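Local coordinates for protein alpha-1,4-endofucoidanase (Mariniflexile fucanivorans, PDB 6DLH) that hydrolyses alpha-1,4-linked fucans (fucoidan) from within the chain, as a family GH107 glycoside hydrolase working by a retaining mechanism, and carries bound calcium ions, at residues A[51-56]-A[350-355]; A[382-387]-A[393-398]. All blocks are in the same frame, centred on the assembly; numbering follows the deposited sequence.

Interaction 1. Residues A[51-56]-A[350-355]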
loop_
_atom_site.group_PDB
_atom_site.type_symbol
_atom_site.label_atom_id
_atom_site.label_comp_id
_atom_site.label_asym_id
_atom_site.label_seq_id
_atom_site.Cartn_x
_atom_site.Cartn_y
_atom_site.Cartn_z
ATOM N N LEU A 51 3.628 -4.699 -1.991
ATOM C CA LEU A 51 4.195 -4.046 -0.822
ATOM C C LEU A 51 5.027 -2.841 -1.254
ATOM O O LEU A 51 6.180 -2.971 -1.664
ATOM C CB LEU A 51 5.001 -5.072 -0.012
ATOM C CG LEU A 51 5.710 -4.567 1.246
ATOM C CD1 LEU A 51 4.723 -3.943 2.224
ATOM C CD2 LEU A 51 6.482 -5.694 1.929
ATOM N N PRO A 52 4.449 -1.619 -1.200
ATOM C CA PRO A 52 5.235 -0.393 -1.359
ATOM C C PRO A 52 6.076 -0.135 -0.113
ATOM O O PRO A 52 5.789 -0.665 0.966
ATOM C CB PRO A 52 4.185 0.716 -1.530
ATOM C CG PRO A 52 2.880 -0.019 -1.761
ATOM C CD PRO A 52 3.013 -1.355 -1.052
ATOM N N GLU A 53 7.118 0.685 -0.280
ATOM C CA GLU A 53 8.036 0.965 0.809
ATOM C C GLU A 53 8.064 2.463 1.108
ATOM O O GLU A 53 7.686 3.281 0.267
ATOM C CB GLU A 53 9.429 0.443 0.466
ATOM C CG GLU A 53 9.495 -1.075 0.429
ATOM C CD GLU A 53 10.866 -1.634 0.102
ATOM O OE1 GLU A 53 11.864 -0.952 0.409
ATOM O OE2 GLU A 53 10.931 -2.748 -0.464
ATOM N N ARG A 54 8.542 2.788 2.318
ATOM C CA ARG A 54 8.716 4.144 2.824
ATOM C C ARG A 54 7.377 4.871 2.759
ATOM O O ARG A 54 7.196 5.762 1.945
ATOM C CB ARG A 54 9.866 4.844 2.089
ATOM C CG ARG A 54 11.134 4.005 2.031
ATOM C CD ARG A 54 12.404 4.677 1.528
ATOM N NE ARG A 54 12.917 5.686 2.453
ATOM C CZ ARG A 54 13.582 5.438 3.583
ATOM N NH1 ARG A 54 13.900 4.199 3.925
ATOM N NH2 ARG A 54 13.923 6.441 4.375
ATOM N N THR A 55 6.433 4.451 3.608
ATOM C CA THR A 55 5.037 4.821 3.448
ATOM C C THR A 55 4.675 6.030 4.307
ATOM O O THR A 55 3.562 6.536 4.201
ATOM C CB THR A 55 4.103 3.672 3.845
ATOM O OG1 THR A 55 4.300 3.438 5.240
ATOM C CG2 THR A 55 4.339 2.402 3.053
ATOM N N PHE A 56 5.620 6.476 5.146
ATOM C CA PHE A 56 5.386 7.439 6.213
ATOM C C PHE A 56 5.263 8.861 5.659
ATOM O O PHE A 56 5.648 9.126 4.523
ATOM C CB PHE A 56 6.560 7.387 7.195
ATOM C CG PHE A 56 7.906 7.308 6.520
ATOM C CD1 PHE A 56 8.419 8.393 5.819
ATOM C CD2 PHE A 56 8.651 6.139 6.558
ATOM C CE1 PHE A 56 9.650 8.311 5.179
ATOM C CE2 PHE A 56 9.883 6.061 5.925
ATOM C CZ PHE A 56 10.384 7.146 5.237
ATOM N N SER A 350 14.606 -10.227 -2.402
ATOM C CA SER A 350 13.676 -9.871 -1.339
ATOM C C SER A 350 12.278 -10.391 -1.653
ATOM O O SER A 350 12.070 -11.011 -2.693
ATOM C CB SER A 350 13.673 -8.388 -1.089
ATOM O OG SER A 350 13.163 -7.697 -2.209
ATOM N N TRP A 351 11.333 -10.137 -0.739
ATOM C CA TRP A 351 9.972 -10.630 -0.888
ATOM C C TRP A 351 9.180 -9.794 -1.892
ATOM O O TRP A 351 8.307 -10.325 -2.562
ATOM C CB TRP A 351 9.245 -10.743 0.462
ATOM C CG TRP A 351 9.447 -12.067 1.142
ATOM C CD1 TRP A 351 8.716 -13.206 0.958
ATOM C CD2 TRP A 351 10.477 -12.401 2.093
ATOM N NE1 TRP A 351 9.222 -14.224 1.722
ATOM C CE2 TRP A 351 10.297 -13.762 2.433
ATOM C CE3 TRP A 351 11.539 -11.691 2.676
ATOM C CZ2 TRP A 351 11.128 -14.420 3.342
ATOM C CZ3 TRP A 351 12.357 -12.342 3.579
ATOM C CH2 TRP A 351 12.152 -13.689 3.907
ATOM N N ASN A 352 9.470 -8.493 -1.995
ATOM C CA ASN A 352 8.525 -7.581 -2.625
ATOM C C ASN A 352 9.130 -6.908 -3.856
ATOM O O ASN A 352 8.450 -6.145 -4.543
ATOM C CB ASN A 352 7.997 -6.542 -1.632
ATOM C CG ASN A 352 9.059 -5.547 -1.213
ATOM O OD1 ASN A 352 10.227 -5.901 -1.084
ATOM N ND2 ASN A 352 8.664 -4.305 -0.992
ATOM N N ALA A 353 10.399 -7.208 -4.135
ATOM C CA ALA A 353 11.133 -6.580 -5.222
ATOM C C ALA A 353 12.301 -7.481 -5.600
ATOM O O ALA A 353 12.586 -8.450 -4.897
ATOM C CB ALA A 353 11.607 -5.216 -4.786
ATOM N N GLY A 354 12.966 -7.165 -6.714
ATOM C CA GLY A 354 14.114 -7.946 -7.138
ATOM C C GLY A 354 14.114 -8.223 -8.639
ATOM O O GLY A 354 13.115 -8.660 -9.203
ATOM N N ASN A 355 15.282 -8.021 -9.244
ATOM C CA ASN A 355 15.500 -7.993 -10.679
ATOM C C ASN A 355 15.542 -9.407 -11.258
ATOM O O ASN A 355 15.325 -9.581 -12.452
ATOM C CB ASN A 355 16.869 -7.365 -10.954
ATOM C CG ASN A 355 16.945 -6.576 -12.240
ATOM O OD1 ASN A 355 16.057 -5.773 -12.539
ATOM N ND2 ASN A 355 18.023 -6.768 -12.984
HETATM O O HOH W 1 12.949 -4.502 -1.293
#

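Interaction 2. Residues A[382-387]-A[393-398]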
loop_
_atom_site.group_PDB
_atom_site.type_symbol
_atom_site.label_atom_id
_atom_site.label_comp_id
_atom_site.label_asym_id
_atom_site.label_seq_id
_atom_site.Cartn_x
_atom_site.Cartn_y
_atom_site.Cartn_z
ATOM N N THR A 382 5.991 -11.741 -4.653
ATOM C CA THR A 382 6.054 -11.328 -6.045
ATOM C C THR A 382 6.695 -9.949 -6.134
ATOM O O THR A 382 6.208 -9.008 -5.516
ATOM C CB THR A 382 4.646 -11.287 -6.663
ATOM O OG1 THR A 382 3.807 -10.461 -5.846
ATOM C CG2 THR A 382 4.024 -12.660 -6.812
ATOM N N PRO A 383 7.785 -9.769 -6.918
ATOM C CA PRO A 383 8.493 -8.486 -6.972
ATOM C C PRO A 383 7.869 -7.427 -7.888
ATOM O O PRO A 383 7.523 -7.696 -9.042
ATOM C CB PRO A 383 9.861 -8.887 -7.545
ATOM C CG PRO A 383 9.560 -10.074 -8.445
ATOM C CD PRO A 383 8.407 -10.795 -7.771
ATOM N N LEU A 384 7.754 -6.203 -7.360
ATOM C CA LEU A 384 7.391 -5.047 -8.157
ATOM C C LEU A 384 8.675 -4.394 -8.661
ATOM O O LEU A 384 9.753 -4.660 -8.130
ATOM C CB LEU A 384 6.583 -4.085 -7.283
ATOM C CG LEU A 384 5.357 -4.688 -6.605
ATOM C CD1 LEU A 384 4.712 -3.678 -5.665
ATOM C CD2 LEU A 384 4.351 -5.205 -7.633
ATOM N N VAL A 385 8.554 -3.529 -9.672
ATOM C CA VAL A 385 9.718 -2.949 -10.330
ATOM C C VAL A 385 10.478 -1.995 -9.398
ATOM O O VAL A 385 11.702 -2.062 -9.323
ATOM C CB VAL A 385 9.330 -2.290 -11.670
ATOM C CG1 VAL A 385 10.402 -1.333 -12.192
ATOM C CG2 VAL A 385 8.978 -3.338 -12.717
ATOM N N ARG A 386 9.764 -1.090 -8.711
ATOM C CA ARG A 386 10.396 -0.130 -7.819
ATOM C C ARG A 386 9.419 0.237 -6.704
ATOM O O ARG A 386 8.387 0.868 -6.937
ATOM C CB ARG A 386 10.868 1.098 -8.610
ATOM C CG ARG A 386 11.898 1.959 -7.889
ATOM C CD ARG A 386 12.210 3.268 -8.597
ATOM N NE ARG A 386 12.721 3.087 -9.946
ATOM C CZ ARG A 386 12.108 3.486 -11.053
ATOM N NH1 ARG A 386 11.090 4.329 -10.995
ATOM N NH2 ARG A 386 12.512 3.028 -12.223
ATOM N N THR A 387 9.760 -0.156 -5.477
ATOM C CA THR A 387 8.790 -0.121 -4.395
ATOM C C THR A 387 8.901 1.158 -3.564
ATOM O O THR A 387 7.957 1.508 -2.862
ATOM C CB THR A 387 8.914 -1.373 -3.519
ATOM O OG1 THR A 387 10.276 -1.440 -3.092
ATOM C CG2 THR A 387 8.511 -2.638 -4.247
ATOM N N PRO A 393 7.973 5.448 -7.777
ATOM C CA PRO A 393 7.634 4.033 -7.650
ATOM C C PRO A 393 6.991 3.495 -8.929
ATOM O O PRO A 393 6.292 4.219 -9.640
ATOM C CB PRO A 393 6.629 3.998 -6.485
ATOM C CG PRO A 393 6.035 5.396 -6.439
ATOM C CD PRO A 393 7.131 6.318 -6.940
ATOM N N VAL A 394 7.267 2.222 -9.222
ATOM C CA VAL A 394 6.569 1.493 -10.266
ATOM C C VAL A 394 5.976 0.253 -9.605
ATOM O O VAL A 394 6.673 -0.724 -9.358
ATOM C CB VAL A 394 7.512 1.159 -11.440
ATOM C CG1 VAL A 394 6.792 0.448 -12.579
ATOM C CG2 VAL A 394 8.246 2.394 -11.950
ATOM N N LEU A 395 4.686 0.329 -9.273
ATOM C CA LEU A 395 4.076 -0.643 -8.386
ATOM C C LEU A 395 3.348 -1.706 -9.204
ATOM O O LEU A 395 2.218 -2.075 -8.902
ATOM C CB LEU A 395 3.154 0.085 -7.400
ATOM C CG LEU A 395 3.830 1.133 -6.511
ATOM C CD1 LEU A 395 2.805 1.800 -5.614
ATOM C CD2 LEU A 395 4.924 0.501 -5.658
ATOM N N THR A 396 4.028 -2.191 -10.249
ATOM C CA THR A 396 3.566 -3.319 -11.043
ATOM C C THR A 396 4.682 -4.365 -11.059
ATOM O O THR A 396 5.803 -4.053 -10.668
ATOM C CB THR A 396 3.140 -2.860 -12.444
ATOM O OG1 THR A 396 4.251 -2.171 -13.026
ATOM C CG2 THR A 396 1.916 -1.966 -12.430
ATOM N N LEU A 397 4.363 -5.590 -11.516
ATOM C CA LEU A 397 5.274 -6.724 -11.465
ATOM C C LEU A 397 6.456 -6.490 -12.400
ATOM O O LEU A 397 6.304 -5.940 -13.490
ATOM C CB LEU A 397 4.554 -8.007 -11.896
ATOM C CG LEU A 397 3.457 -8.547 -10.976
ATOM C CD1 LEU A 397 2.783 -9.748 -11.624
ATOM C CD2 LEU A 397 4.006 -8.927 -9.608
ATOM N N GLN A 398 7.632 -6.942 -11.951
ATOM C CA GLN A 398 8.726 -7.275 -12.849
ATOM C C GLN A 398 8.189 -8.161 -13.973
ATOM O O GLN A 398 7.448 -9.118 -13.726
ATOM C CB GLN A 398 9.821 -8.031 -12.094
ATOM C CG GLN A 398 10.675 -7.138 -11.205
ATOM C CD GLN A 398 11.653 -6.297 -11.992
ATOM O OE1 GLN A 398 11.713 -6.357 -13.221
ATOM N NE2 GLN A 398 12.444 -5.513 -11.279
HETATM O O HOH W 2 12.494 -4.947 -8.509
#

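Interaction 1. Residues A[51-56]-A[350-355]
Asn352 meets Leu51 and Glu53 with a single side chain. Its CG sits between its own backbone N and carbonyl carbon (chi1 69°), which sends the amide out toward residues 51-53. The nitrogen of that amide does the work. Asn352 ND2 gives one N-H to the backbone oxygen Leu51 O at 2.9 Å and the other to the carboxylate oxygen Glu53 OE2 at 2.8 Å. Both acceptors lie close to the amide plane, and both bonds are fairly straight. Both N-H groups are therefore used.

The side chains of Leu51 and Glu53 each cross that of Asn352 obliquely. The Glu53 chain runs extended beyond CG, and its carboxylate is still nearly coplanar with the amide, the two planes 18° apart. OE2 accepts through its anti lone pair, the one turned away from OE1. At Leu51 O the donor is tilted 28° from the carbonyl plane.

Beside the bonds, Leu51 CB lies 3.7 Å from Asn352 CB. Leu51 CG and CD2 come near Asn352 ND2 as well as CB. Water 1 donates to Glu53 OE2 at 2.8 Å and only weakly to Ser350 OG. Ser350 OG itself donates to Ala353 O at 2.9 Å.

The contact joins two loops that leave the C-terminal ends of parallel strands 46-49 and 341-342. This is consistent with a barrel like that of the related GH29 fucosidases. A bound 1,2-ethanediol lies near Leu51. The calcium sites are elsewhere.

Two bonds in nearly one plane should fix the rotation of the Asn352 amide and decide which end is nitrogen. Asn352 OD1 is 3.3 Å from Glu53 OE2, and these two acceptors do not bond. Glu53 OE2 takes the Asn352 N-H, water 1 and a weak hydrogen bond from Thr387 OG1, which together hold the carboxylate in place.

Interaction 2. Residues A[382-387]-A[393-398]
Val394 turns CG1 anti to its backbone N (chi1 -177°), which brings this methyl to 3.8 Å from Val385 CB. Gln398 bends at chi2 (-75°) and folds back over the other segment. Its NE2 donates to water 2 at 2.8 Å, and this water donates in turn to Leu384 O. The Val394 CG2 methyl lies 3.6 Å from Arg386 NH1, which is hydrogen-bonded to Ala392 O.

The backbones run antiparallel. Arg386 and Val394 form a hydrogen-bonded pair, with Arg386 N to Val394 O at 3.2 Å and Val394 N to Arg386 O at 2.9 Å. Leu384 and Leu397 form a non-hydrogen-bonded pair. The register slips by one residue between the two pairs, so two residues, Val385 and Arg386, stand opposite Val394: a classic beta bulge. Val385, within the bulge, bonds through N to Thr396 O. Further on, Gln398 N bonds to Pro383 O at 3.0 Å. Leu395 centres an inverse gamma turn. Leu384 reaches Leu395 CD2 with CD1 and Leu397 CD2 with CD2.

This hairpin-like pairing follows strand 377-379 of the parallel sheet and leads into helix 399-415, with Gln398 at the N-cap position. Pro383 packs on that helix, while Thr396 and Leu397 touch helix 66-71. Thr382 and Leu397 also rest on Met48 of strand 46-49.

How the interactions relate
The two contacts touch, and their centres are about 8 Å apart. Along the chain they come in series: interaction 1 is complete at residue 355, before interaction 2 starts at residue 382. Helix 361-372 and strand 377-379 lie between. Segments 51-56, 350-355 and 382-387 follow strands 46-49, 341-342 and 377-379 of the catalytic domain. Strand 377-379 lies between 46-49 and 341-342, toward the 341-342 edge of the parallel sheet. Probable backbone hydrogen bonds join Glu53 N to Thr387 O (2.8 Å) and Leu384 N to Asn352 O (2.9 Å). The loops leaving these three strands are thus tied to one another, partly through 382-387, at the same end of the sheet.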